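Local coordinates for protein putative exonuclease (Eubacterium rectale, PDB 3L0A) that binds a zinc ion and is probably a hydrolase, a putative exonuclease with a PDDEXK-like domain, at residues 229-233 with 234-238. Residues are numbered along the deposited sequence; the frame is centred on the assembly and turned at random.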
loop_
_atom_site.group_PDB
_atom_site.type_symbol
_atom_site.label_atom_id
_atom_site.label_comp_id
_atom_site.label_asym_id
_atom_site.label_seq_id
_atom_site.Cartn_x
_atom_site.Cartn_y
_atom_site.Cartn_z
ATOM N N LEU A 229 -22.917 7.020 -29.130
ATOM C CA LEU A 229 -23.921 7.933 -29.692
ATOM C C LEU A 229 -25.363 7.526 -29.372
ATOM O O LEU A 229 -26.216 8.381 -29.094
ATOM C CB LEU A 229 -23.727 8.108 -31.207
ATOM C CG LEU A 229 -22.569 9.053 -31.528
ATOM C CD1 LEU A 229 -22.090 8.872 -32.977
ATOM C CD2 LEU A 229 -23.013 10.494 -31.226
ATOM N N ARG A 230 -25.640 6.228 -29.384
ATOM C CA ARG A 230 -26.976 5.714 -29.047
ATOM C C ARG A 230 -27.333 6.128 -27.621
ATOM O O ARG A 230 -28.402 6.675 -27.361
ATOM C CB ARG A 230 -27.040 4.177 -29.202
ATOM C CG ARG A 230 -27.447 3.675 -30.613
ATOM C CD ARG A 230 -26.915 2.253 -30.950
ATOM N NE ARG A 230 -27.426 1.185 -30.080
ATOM C CZ ARG A 230 -26.724 0.106 -29.738
ATOM N NH1 ARG A 230 -25.482 -0.052 -30.183
ATOM N NH2 ARG A 230 -27.256 -0.810 -28.945
ATOM N N VAL A 231 -26.408 5.888 -26.685
ATOM C CA VAL A 231 -26.676 6.200 -25.272
ATOM C C VAL A 231 -26.884 7.726 -24.982
ATOM O O VAL A 231 -27.852 8.113 -24.318
ATOM C CB VAL A 231 -25.603 5.612 -24.333
ATOM C CG1 VAL A 231 -26.038 5.788 -22.902
ATOM C CG2 VAL A 231 -25.359 4.134 -24.622
ATOM N N LYS A 232 -25.993 8.578 -25.490
ATOM C CA LYS A 232 -26.096 10.034 -25.305
ATOM C C LYS A 232 -27.371 10.626 -25.891
ATOM O O LYS A 232 -27.819 11.665 -25.433
ATOM C CB LYS A 232 -24.874 10.732 -25.917
ATOM C CG LYS A 232 -24.837 12.283 -25.830
ATOM C CD LYS A 232 -23.465 12.798 -26.342
ATOM C CE LYS A 232 -23.249 14.331 -26.254
ATOM N NZ LYS A 232 -21.963 14.771 -26.962
ATOM N N ASN A 233 -27.947 9.969 -26.893
ATOM C CA ASN A 233 -29.163 10.480 -27.545
ATOM C C ASN A 233 -30.477 9.921 -26.997
ATOM O O ASN A 233 -31.514 10.084 -27.615
ATOM C CB ASN A 233 -29.101 10.226 -29.061
ATOM C CG ASN A 233 -28.052 11.098 -29.777
ATOM O OD1 ASN A 233 -26.933 11.345 -29.273
ATOM N ND2 ASN A 233 -28.410 11.549 -30.973
ATOM N N GLY A 234 -30.434 9.253 -25.848
ATOM C CA GLY A 234 -31.655 8.765 -25.187
ATOM C C GLY A 234 -32.344 7.626 -25.920
ATOM O O GLY A 234 -33.529 7.333 -25.671
ATOM N N GLU A 235 -31.588 6.980 -26.807
ATOM C CA GLU A 235 -32.095 5.944 -27.709
ATOM C C GLU A 235 -31.975 4.579 -27.026
ATOM O O GLU A 235 -32.693 3.644 -27.378
ATOM C CB GLU A 235 -31.307 6.009 -29.033
ATOM C CG GLU A 235 -31.563 4.923 -30.087
ATOM C CD GLU A 235 -30.946 5.284 -31.470
ATOM O OE1 GLU A 235 -30.539 6.454 -31.694
ATOM O OE2 GLU A 235 -30.867 4.393 -32.342
ATOM N N VAL A 236 -31.070 4.473 -26.053
ATOM C CA VAL A 236 -31.012 3.298 -25.180
ATOM C C VAL A 236 -30.634 3.688 -23.757
ATOM O O VAL A 236 -29.934 4.686 -23.541
ATOM C CB VAL A 236 -29.976 2.212 -25.631
ATOM C CG1 VAL A 236 -30.508 1.380 -26.760
ATOM C CG2 VAL A 236 -28.641 2.835 -25.991
ATOM N N GLU A 237 -31.092 2.872 -22.803
ATOM C CA GLU A 237 -30.773 3.055 -21.399
ATOM C C GLU A 237 -29.272 2.712 -21.172
ATOM O O GLU A 237 -28.790 1.641 -21.580
ATOM C CB GLU A 237 -31.711 2.211 -20.506
ATOM N N PRO A 238 -28.527 3.628 -20.522
ATOM C CA PRO A 238 -27.110 3.398 -20.191
ATOM C C PRO A 238 -26.904 2.292 -19.171
ATOM O O PRO A 238 -27.646 2.218 -18.210
ATOM C CB PRO A 238 -26.700 4.716 -19.534
ATOM C CG PRO A 238 -27.982 5.253 -18.940
ATOM C CD PRO A 238 -29.011 4.909 -19.971
HETATM O O HOH W 1 -29.973 7.281 -22.816
#
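Gly-234 and Glu-235 turn their backbone N-H groups back onto the last turn of helix 211-232 and close it with a Schellman motif. The outer bond runs from Glu-235 N to Arg-230 O, 3.2 Å long and fairly straight, with the donor tilted 21° from the carbonyl plane. The inner one, from Gly-234 N to Val-231 O, is straighter at the hydrogen (163°), yet its donor stands above the carbonyl plane. Glycine suits the C-prime place because the chain turns there at positive phi, which a residue without a CB adopts readily.

Glu-235 and Arg-230 hold the C-double-prime and C3 places, where the motif usually has an apolar contact. Here the Glu-235 side chain, CG anti to its backbone N and extended beyond, brings OE2 to 3.9 Å from Arg-230 CG as the two side chains cross obliquely. The charged groups do not meet: Arg-230 NE and Glu-235 OE2 stay 5.2 Å apart, too far for a salt bridge.

Packing beside the motif, Val-236 lays its CG2 methyl over the helix end, 3.8 Å from both Val-231 CG2 and Arg-230 CB; the valine side chains meet at about a right angle. With CG1 anti to its backbone N (chi1 -172°), Val-231 offers its other methyl to Pro-238, CG1 lying 3.6 Å from Pro-238 CB. Val-231, the buried residue here, and Pro-238 both touch Glu-37 and so join the helix end and the following loop to helix 37-45, their compact shapes suiting close apolar contact. Pro-238 leads the chain toward the zinc site of Cys-36, Cys-241, Cys-244 and Cys-247, its side chain about 9 Å from the zinc ion. A water completes the link, donating to Val-231 O and to Val-236 O, each at 2.7 Å.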